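Local atomic coordinates of probable thiosulfate sulfurtransferase (Thermus thermophilus, PDB entry 2EG4), a protein that probably transfers sulfur from thiosulfate to cyanide and binds a zinc ion. Residues L117-A129 / F201-L215. Numbering follows the deposited sequence.
Sequences LRRDWLLTADEAA and FFVLRSLGVRARNYL
Arg212 holds its CG anti to the carbonyl carbon, beside the backbone N (chi1 -65°), and bends at chi3 (63°), which carries its guanidinium back to Leu122 and Glu127. The contact lies in the second rhodanese-like domain, where strand 210-213 is outermost in a parallel sheet and residues 121-123 lie beside its end. A single beta bridge joins the backbones: Asn213 N donates to Trp121 O (2.9 Å), and Leu123 N to Asn213 O. Arg212 NH2 gives a hydrogen bond to Leu122 O (2.7 Å), close to the guanidinium plane. The same nitrogen makes a salt bridge with Glu127 OE1 (3.0 Å). Glu127 also pairs with Arg119 and forms a capping box with Thr124 at the start of helix 125-129. With an alanine here instead of Arg212, Leu122 O would probably lose its side-chain donor and Glu127 one of its charge partners. Trp121 lies between Arg118 CD on one face and Phe201 CZ on the opposite face; Phe202 completes the aromatic cluster. Phe80 of helix 73-84 meets Phe201 edge-to-face. Tyr214 OH is hydrogen-bonded to Glu220 OE1. On one face of the Tyr214 ring, Ala128 CB makes a CH-pi contact, 4.1 Å from the ring centroid.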
ATOM      1  N   LEU A 117     -11.497   2.462   9.672  1.00 24.21           N
ATOM      2  CA  LEU A 117     -11.217   1.801   8.399  1.00 24.31           C
ATOM      3  C   LEU A 117     -11.929   2.323   7.176  1.00 28.90           C
ATOM      4  O   LEU A 117     -13.151   2.467   7.153  1.00 24.67           O
ATOM      5  CB  LEU A 117     -11.502   0.302   8.463  1.00 29.23           C
ATOM      6  CG  LEU A 117     -10.537  -0.655   9.156  1.00 31.21           C
ATOM      7  CD1 LEU A 117     -10.866  -2.073   8.680  1.00 27.46           C
ATOM      8  CD2 LEU A 117      -9.086  -0.324   8.824  1.00 30.85           C
ATOM      9  N   ARG A 118     -11.150   2.558   6.133  1.00 27.30           N
ATOM     10  CA  ARG A 118     -11.699   3.011   4.871  1.00 28.93           C
ATOM     11  C   ARG A 118     -11.897   1.734   4.053  1.00 27.79           C
ATOM     12  O   ARG A 118     -11.088   1.417   3.190  1.00 23.17           O
ATOM     13  CB  ARG A 118     -10.699   3.948   4.192  1.00 32.51           C
ATOM     14  CG  ARG A 118     -11.348   5.097   3.462  1.00 37.08           C
ATOM     15  CD  ARG A 118     -10.319   6.066   2.904  1.00 41.43           C
ATOM     16  NE  ARG A 118      -9.561   6.752   3.944  1.00 47.24           N
ATOM     17  CZ  ARG A 118      -9.179   8.023   3.861  1.00 48.55           C
ATOM     18  NH1 ARG A 118      -9.491   8.736   2.785  1.00 51.82           N
ATOM     19  NH2 ARG A 118      -8.494   8.583   4.848  1.00 49.40           N
ATOM     20  N   ARG A 119     -12.971   0.986   4.334  1.00 24.38           N
ATOM     21  CA  ARG A 119     -13.215  -0.269   3.629  1.00 27.59           C
ATOM     22  C   ARG A 119     -13.236  -0.095   2.125  1.00 26.20           C
ATOM     23  O   ARG A 119     -12.926  -1.027   1.387  1.00 26.65           O
ATOM     24  CB  ARG A 119     -14.541  -0.917   4.072  1.00 28.59           C
ATOM     25  CG  ARG A 119     -14.463  -1.709   5.371  1.00 35.88           C
ATOM     26  CD  ARG A 119     -13.539  -2.924   5.248  1.00 38.03           C
ATOM     27  NE  ARG A 119     -14.040  -3.938   4.315  1.00 40.66           N
ATOM     28  CZ  ARG A 119     -15.086  -4.728   4.542  1.00 41.27           C
ATOM     29  NH1 ARG A 119     -15.762  -4.639   5.681  1.00 43.31           N
ATOM     30  NH2 ARG A 119     -15.461  -5.607   3.622  1.00 40.09           N
ATOM     31  N   ASP A 120     -13.599   1.102   1.673  1.00 26.37           N
ATOM     32  CA  ASP A 120     -13.661   1.369   0.238  1.00 25.82           C
ATOM     33  C   ASP A 120     -12.307   1.250  -0.466  1.00 24.89           C
ATOM     34  O   ASP A 120     -12.237   1.027  -1.680  1.00 24.70           O
ATOM     35  CB  ASP A 120     -14.289   2.756  -0.033  1.00 27.03           C
ATOM     36  CG  ASP A 120     -13.667   3.874   0.790  1.00 27.61           C
ATOM     37  OD1 ASP A 120     -13.788   3.836   2.038  1.00 31.86           O
ATOM     38  OD2 ASP A 120     -13.069   4.804   0.195  1.00 28.78           O
ATOM     39  N   TRP A 121     -11.228   1.397   0.291  1.00 22.67           N
ATOM     40  CA  TRP A 121      -9.883   1.292  -0.280  1.00 21.20           C
ATOM     41  C   TRP A 121      -9.420  -0.155  -0.425  1.00 21.10           C
ATOM     42  O   TRP A 121      -8.487  -0.471  -1.157  1.00 18.98           O
ATOM     43  CB  TRP A 121      -8.886   1.977   0.654  1.00 21.38           C
ATOM     44  CG  TRP A 121      -8.739   3.445   0.456  1.00 22.54           C
ATOM     45  CD1 TRP A 121      -9.690   4.316   0.004  1.00 25.47           C
ATOM     46  CD2 TRP A 121      -7.554   4.219   0.694  1.00 23.75           C
ATOM     47  NE1 TRP A 121      -9.163   5.594  -0.061  1.00 25.07           N
ATOM     48  CE2 TRP A 121      -7.856   5.560   0.355  1.00 25.94           C
ATOM     49  CE3 TRP A 121      -6.266   3.908   1.161  1.00 24.80           C
ATOM     50  CZ2 TRP A 121      -6.913   6.594   0.466  1.00 24.90           C
ATOM     51  CZ3 TRP A 121      -5.329   4.924   1.274  1.00 24.62           C
ATOM     52  CH2 TRP A 121      -5.657   6.259   0.926  1.00 24.62           C
ATOM     53  N   LEU A 122     -10.091  -1.031   0.297  1.00 21.08           N
ATOM     54  CA  LEU A 122      -9.688  -2.417   0.381  1.00 20.08           C
ATOM     55  C   LEU A 122     -10.532  -3.477  -0.303  1.00 21.02           C
ATOM     56  O   LEU A 122     -11.716  -3.288  -0.528  1.00 24.05           O
ATOM     57  CB  LEU A 122      -9.630  -2.756   1.875  1.00 20.52           C
ATOM     58  CG  LEU A 122      -9.360  -4.162   2.394  1.00 21.11           C
ATOM     59  CD1 LEU A 122      -7.892  -4.481   2.218  1.00 20.58           C
ATOM     60  CD2 LEU A 122      -9.766  -4.245   3.876  1.00 18.73           C
ATOM     61  N   LEU A 123      -9.879  -4.584  -0.624  1.00 18.31           N
ATOM     62  CA  LEU A 123     -10.544  -5.788  -1.108  1.00 22.41           C
ATOM     63  C   LEU A 123     -10.161  -6.925  -0.136  1.00 19.94           C
ATOM     64  O   LEU A 123      -8.983  -7.171   0.117  1.00 19.05           O
ATOM     65  CB  LEU A 123     -10.046  -6.219  -2.484  1.00 24.10           C
ATOM     66  CG  LEU A 123     -10.532  -5.430  -3.685  1.00 28.37           C
ATOM     67  CD1 LEU A 123      -9.875  -6.023  -4.923  1.00 26.12           C
ATOM     68  CD2 LEU A 123     -12.050  -5.490  -3.780  1.00 29.63           C
ATOM     69  N   THR A 124     -11.154  -7.623   0.398  1.00 21.32           N
ATOM     70  CA  THR A 124     -10.882  -8.780   1.233  1.00 19.97           C
ATOM     71  C   THR A 124     -10.826  -9.901   0.187  1.00 21.44           C
ATOM     72  O   THR A 124     -11.162  -9.657  -0.983  1.00 23.45           O
ATOM     73  CB  THR A 124     -12.055  -9.092   2.172  1.00 21.28           C
ATOM     74  OG1 THR A 124     -13.243  -9.235   1.385  1.00 21.32           O
ATOM     75  CG2 THR A 124     -12.261  -7.968   3.195  1.00 21.80           C
ATOM     76  N   ALA A 125     -10.445 -11.109   0.595  1.00 19.64           N
ATOM     77  CA  ALA A 125     -10.361 -12.245  -0.330  1.00 19.53           C
ATOM     78  C   ALA A 125     -11.707 -12.487  -0.973  1.00 20.44           C
ATOM     79  O   ALA A 125     -11.800 -12.719  -2.176  1.00 21.30           O
ATOM     80  CB  ALA A 125      -9.924 -13.506   0.390  1.00 19.99           C
ATOM     81  N   ASP A 126     -12.755 -12.448  -0.166  1.00 22.17           N
ATOM     82  CA  ASP A 126     -14.093 -12.659  -0.711  1.00 23.76           C
ATOM     83  C   ASP A 126     -14.470 -11.618  -1.755  1.00 24.02           C
ATOM     84  O   ASP A 126     -15.102 -11.934  -2.778  1.00 24.14           O
ATOM     85  CB  ASP A 126     -15.108 -12.657   0.421  1.00 28.41           C
ATOM     86  CG  ASP A 126     -15.335 -14.033   0.966  1.00 36.05           C
ATOM     87  OD1 ASP A 126     -16.348 -14.654   0.567  1.00 41.78           O
ATOM     88  OD2 ASP A 126     -14.488 -14.501   1.760  1.00 36.12           O
ATOM     89  N   GLU A 127     -14.075 -10.371  -1.516  1.00 20.92           N
ATOM     90  CA  GLU A 127     -14.394  -9.309  -2.455  1.00 21.47           C
ATOM     91  C   GLU A 127     -13.544  -9.468  -3.710  1.00 22.43           C
ATOM     92  O   GLU A 127     -14.020  -9.246  -4.821  1.00 23.28           O
ATOM     93  CB  GLU A 127     -14.169  -7.940  -1.806  1.00 20.57           C
ATOM     94  CG  GLU A 127     -15.201  -7.656  -0.707  1.00 23.27           C
ATOM     95  CD  GLU A 127     -14.784  -6.548   0.242  1.00 25.05           C
ATOM     96  OE1 GLU A 127     -13.588  -6.181   0.246  1.00 23.52           O
ATOM     97  OE2 GLU A 127     -15.651  -6.068   0.996  1.00 26.89           O
ATOM     98  N   ALA A 128     -12.293  -9.879  -3.539  1.00 20.10           N
ATOM     99  CA  ALA A 128     -11.419 -10.070  -4.691  1.00 20.33           C
ATOM    100  C   ALA A 128     -11.954 -11.201  -5.567  1.00 21.14           C
ATOM    101  O   ALA A 128     -11.961 -11.085  -6.799  1.00 19.72           O
ATOM    102  CB  ALA A 128      -9.995 -10.386  -4.235  1.00 21.29           C
ATOM    103  N   ALA A 129     -12.412 -12.275  -4.924  1.00 21.62           N
ATOM    104  CA  ALA A 129     -12.940 -13.453  -5.614  1.00 21.09           C
ATOM    105  C   ALA A 129     -14.137 -13.146  -6.504  1.00 24.40           C
ATOM    106  O   ALA A 129     -14.398 -13.858  -7.474  1.00 25.39           O
ATOM    107  CB  ALA A 129     -13.345 -14.494  -4.594  1.00 21.25           C
ATOM    108  N   PHE A 201      -2.323   1.001  -6.880  1.00 17.93           N
ATOM    109  CA  PHE A 201      -3.503   1.584  -6.259  1.00 19.82           C
ATOM    110  C   PHE A 201      -3.394   3.105  -6.325  1.00 23.14           C
ATOM    111  O   PHE A 201      -4.282   3.768  -6.853  1.00 23.74           O
ATOM    112  CB  PHE A 201      -3.612   1.105  -4.794  1.00 16.70           C
ATOM    113  CG  PHE A 201      -4.639   1.845  -3.962  1.00 22.94           C
ATOM    114  CD1 PHE A 201      -5.967   1.431  -3.926  1.00 19.70           C
ATOM    115  CD2 PHE A 201      -4.260   2.929  -3.183  1.00 19.35           C
ATOM    116  CE1 PHE A 201      -6.903   2.077  -3.124  1.00 19.90           C
ATOM    117  CE2 PHE A 201      -5.197   3.597  -2.370  1.00 23.44           C
ATOM    118  CZ  PHE A 201      -6.523   3.163  -2.344  1.00 24.53           C
ATOM    119  N   PHE A 202      -2.301   3.662  -5.805  1.00 21.64           N
ATOM    120  CA  PHE A 202      -2.128   5.114  -5.833  1.00 22.51           C
ATOM    121  C   PHE A 202      -2.001   5.725  -7.224  1.00 22.09           C
ATOM    122  O   PHE A 202      -2.520   6.823  -7.466  1.00 23.27           O
ATOM    123  CB  PHE A 202      -0.932   5.520  -4.966  1.00 19.47           C
ATOM    124  CG  PHE A 202      -1.216   5.429  -3.510  1.00 17.55           C
ATOM    125  CD1 PHE A 202      -2.155   6.280  -2.927  1.00 22.33           C
ATOM    126  CD2 PHE A 202      -0.594   4.464  -2.723  1.00 23.36           C
ATOM    127  CE1 PHE A 202      -2.476   6.170  -1.585  1.00 23.56           C
ATOM    128  CE2 PHE A 202      -0.906   4.343  -1.381  1.00 17.94           C
ATOM    129  CZ  PHE A 202      -1.851   5.197  -0.804  1.00 24.18           C
ATOM    130  N   VAL A 203      -1.330   5.028  -8.133  1.00 20.86           N
ATOM    131  CA  VAL A 203      -1.174   5.529  -9.490  1.00 21.98           C
ATOM    132  C   VAL A 203      -2.537   5.581 -10.163  1.00 23.65           C
ATOM    133  O   VAL A 203      -2.930   6.614 -10.722  1.00 25.98           O
ATOM    134  CB  VAL A 203      -0.262   4.617 -10.340  1.00 20.75           C
ATOM    135  CG1 VAL A 203      -0.299   5.064 -11.823  1.00 20.65           C
ATOM    136  CG2 VAL A 203       1.163   4.678  -9.810  1.00 23.21           C
ATOM    137  N   LEU A 204      -3.266   4.467 -10.098  1.00 23.29           N
ATOM    138  CA  LEU A 204      -4.577   4.404 -10.729  1.00 22.88           C
ATOM    139  C   LEU A 204      -5.524   5.450 -10.153  1.00 25.70           C
ATOM    140  O   LEU A 204      -6.258   6.103 -10.898  1.00 26.09           O
ATOM    141  CB  LEU A 204      -5.183   3.004 -10.578  1.00 21.56           C
ATOM    142  CG  LEU A 204      -4.551   1.909 -11.440  1.00 22.77           C
ATOM    143  CD1 LEU A 204      -5.167   0.560 -11.124  1.00 27.14           C
ATOM    144  CD2 LEU A 204      -4.766   2.240 -12.920  1.00 24.80           C
ATOM    145  N   ARG A 205      -5.521   5.604  -8.832  1.00 24.08           N
ATOM    146  CA  ARG A 205      -6.393   6.580  -8.191  1.00 27.35           C
ATOM    147  C   ARG A 205      -6.084   7.988  -8.681  1.00 28.98           C
ATOM    148  O   ARG A 205      -7.000   8.799  -8.888  1.00 28.60           O
ATOM    149  CB  ARG A 205      -6.261   6.496  -6.661  1.00 30.02           C
ATOM    150  CG  ARG A 205      -6.965   5.270  -6.083  1.00 31.23           C
ATOM    151  CD  ARG A 205      -8.084   5.642  -5.134  1.00 37.63           C
ATOM    152  NE  ARG A 205      -9.011   4.530  -4.924  1.00 39.79           N
ATOM    153  CZ  ARG A 205     -10.106   4.598  -4.174  1.00 40.67           C
ATOM    154  NH1 ARG A 205     -10.418   5.734  -3.550  1.00 40.65           N
ATOM    155  NH2 ARG A 205     -10.888   3.534  -4.044  1.00 40.63           N
ATOM    156  N   SER A 206      -4.805   8.280  -8.891  1.00 28.12           N
ATOM    157  CA  SER A 206      -4.426   9.606  -9.362  1.00 31.86           C
ATOM    158  C   SER A 206      -4.905   9.825 -10.795  1.00 34.32           C
ATOM    159  O   SER A 206      -5.017  10.968 -11.242  1.00 36.67           O
ATOM    160  CB  SER A 206      -2.913   9.806  -9.298  1.00 30.45           C
ATOM    161  OG  SER A 206      -2.245   9.102 -10.332  1.00 32.85           O
ATOM    162  N   LEU A 207      -5.177   8.740 -11.519  1.00 32.91           N
ATOM    163  CA  LEU A 207      -5.656   8.861 -12.893  1.00 32.70           C
ATOM    164  C   LEU A 207      -7.176   8.792 -12.937  1.00 34.10           C
ATOM    165  O   LEU A 207      -7.770   8.759 -14.013  1.00 35.09           O
ATOM    166  CB  LEU A 207      -5.043   7.775 -13.779  1.00 28.81           C
ATOM    167  CG  LEU A 207      -3.525   7.894 -13.971  1.00 30.43           C
ATOM    168  CD1 LEU A 207      -2.975   6.639 -14.633  1.00 30.88           C
ATOM    169  CD2 LEU A 207      -3.208   9.148 -14.803  1.00 33.20           C
ATOM    170  N   GLY A 208      -7.798   8.751 -11.761  1.00 31.66           N
ATOM    171  CA  GLY A 208      -9.249   8.731 -11.693  1.00 32.53           C
ATOM    172  C   GLY A 208      -9.934   7.380 -11.656  1.00 31.31           C
ATOM    173  O   GLY A 208     -11.167   7.316 -11.628  1.00 32.04           O
ATOM    174  N   VAL A 209      -9.148   6.308 -11.658  1.00 31.00           N
ATOM    175  CA  VAL A 209      -9.691   4.952 -11.615  1.00 29.43           C
ATOM    176  C   VAL A 209     -10.003   4.545 -10.176  1.00 28.69           C
ATOM    177  O   VAL A 209      -9.230   4.828  -9.268  1.00 27.70           O
ATOM    178  CB  VAL A 209      -8.684   3.953 -12.220  1.00 28.97           C
ATOM    179  CG1 VAL A 209      -9.113   2.527 -11.922  1.00 31.09           C
ATOM    180  CG2 VAL A 209      -8.580   4.183 -13.726  1.00 34.16           C
ATOM    181  N   ARG A 210     -11.145   3.894  -9.968  1.00 27.68           N
ATOM    182  CA  ARG A 210     -11.523   3.467  -8.628  1.00 27.68           C
ATOM    183  C   ARG A 210     -10.836   2.147  -8.281  1.00 25.18           C
ATOM    184  O   ARG A 210     -11.451   1.066  -8.251  1.00 24.45           O
ATOM    185  CB  ARG A 210     -13.044   3.346  -8.532  1.00 30.45           C
ATOM    186  CG  ARG A 210     -13.747   4.711  -8.626  1.00 33.60           C
ATOM    187  CD  ARG A 210     -15.264   4.582  -8.706  1.00 35.64           C
ATOM    188  NE  ARG A 210     -15.898   5.872  -8.967  1.00 40.13           N
ATOM    189  CZ  ARG A 210     -17.107   6.015  -9.508  1.00 39.54           C
ATOM    190  NH1 ARG A 210     -17.815   4.944  -9.848  1.00 35.62           N
ATOM    191  NH2 ARG A 210     -17.601   7.227  -9.727  1.00 39.91           N
ATOM    192  N   ALA A 211      -9.542   2.240  -8.025  1.00 23.75           N
ATOM    193  CA  ALA A 211      -8.761   1.059  -7.676  1.00 22.08           C
ATOM    194  C   ALA A 211      -8.916   0.693  -6.188  1.00 22.24           C
ATOM    195  O   ALA A 211      -9.000   1.563  -5.331  1.00 21.92           O
ATOM    196  CB  ALA A 211      -7.294   1.300  -8.005  1.00 23.41           C
ATOM    197  N   ARG A 212      -8.970  -0.605  -5.904  1.00 19.51           N
ATOM    198  CA  ARG A 212      -9.107  -1.117  -4.535  1.00 19.79           C
ATOM    199  C   ARG A 212      -8.018  -2.165  -4.410  1.00 18.13           C
ATOM    200  O   ARG A 212      -7.812  -2.962  -5.324  1.00 18.81           O
ATOM    201  CB  ARG A 212     -10.463  -1.784  -4.328  1.00 22.38           C
ATOM    202  CG  ARG A 212     -11.652  -0.861  -4.438  1.00 30.31           C
ATOM    203  CD  ARG A 212     -12.919  -1.703  -4.400  1.00 32.89           C
ATOM    204  NE  ARG A 212     -13.045  -2.414  -3.133  1.00 34.68           N
ATOM    205  CZ  ARG A 212     -13.990  -3.312  -2.870  1.00 38.99           C
ATOM    206  NH1 ARG A 212     -14.896  -3.616  -3.790  1.00 37.75           N
ATOM    207  NH2 ARG A 212     -14.035  -3.900  -1.681  1.00 39.96           N
ATOM    208  N   ASN A 213      -7.345  -2.184  -3.262  1.00 17.94           N
ATOM    209  CA  ASN A 213      -6.196  -3.058  -3.027  1.00 17.59           C
ATOM    210  C   ASN A 213      -6.515  -4.315  -2.232  1.00 18.14           C
ATOM    211  O   ASN A 213      -7.013  -4.225  -1.119  1.00 16.00           O
ATOM    212  CB  ASN A 213      -5.132  -2.220  -2.273  1.00 18.65           C
ATOM    213  CG  ASN A 213      -3.739  -2.873  -2.218  1.00 18.64           C
ATOM    214  OD1 ASN A 213      -2.890  -2.501  -1.374  1.00 19.20           O
ATOM    215  ND2 ASN A 213      -3.478  -3.785  -3.107  1.00 16.02           N
ATOM    216  N   TYR A 214      -6.209  -5.475  -2.810  1.00 17.72           N
ATOM    217  CA  TYR A 214      -6.424  -6.759  -2.142  1.00 18.77           C
ATOM    218  C   TYR A 214      -5.189  -6.946  -1.282  1.00 17.68           C
ATOM    219  O   TYR A 214      -4.219  -7.587  -1.681  1.00 20.10           O
ATOM    220  CB  TYR A 214      -6.537  -7.916  -3.149  1.00 18.62           C
ATOM    221  CG  TYR A 214      -6.640  -9.282  -2.484  1.00 17.86           C
ATOM    222  CD1 TYR A 214      -7.097  -9.410  -1.173  1.00 15.12           C
ATOM    223  CD2 TYR A 214      -6.245 -10.433  -3.155  1.00 16.76           C
ATOM    224  CE1 TYR A 214      -7.139 -10.663  -0.544  1.00 16.50           C
ATOM    225  CE2 TYR A 214      -6.291 -11.675  -2.551  1.00 19.94           C
ATOM    226  CZ  TYR A 214      -6.735 -11.781  -1.233  1.00 19.88           C
ATOM    227  OH  TYR A 214      -6.739 -13.006  -0.622  1.00 19.70           O
ATOM    228  N   LEU A 215      -5.258  -6.386  -0.076  1.00 17.16           N
ATOM    229  CA  LEU A 215      -4.132  -6.423   0.845  1.00 17.63           C
ATOM    230  C   LEU A 215      -3.655  -7.832   1.195  1.00 18.02           C
ATOM    231  O   LEU A 215      -2.452  -8.070   1.247  1.00 17.86           O
ATOM    232  CB  LEU A 215      -4.496  -5.623   2.094  1.00 19.35           C
ATOM    233  CG  LEU A 215      -3.394  -5.402   3.119  1.00 17.89           C
ATOM    234  CD1 LEU A 215      -2.164  -4.747   2.468  1.00 22.66           C
ATOM    235  CD2 LEU A 215      -3.958  -4.547   4.227  1.00 22.21           C
TER
HETATM  236  O   HOH W   1     -13.283   4.947  -2.514  1.00 34.31           O
HETATM  237  O   HOH W   2     -13.588   2.367  -3.398  1.00 42.32           O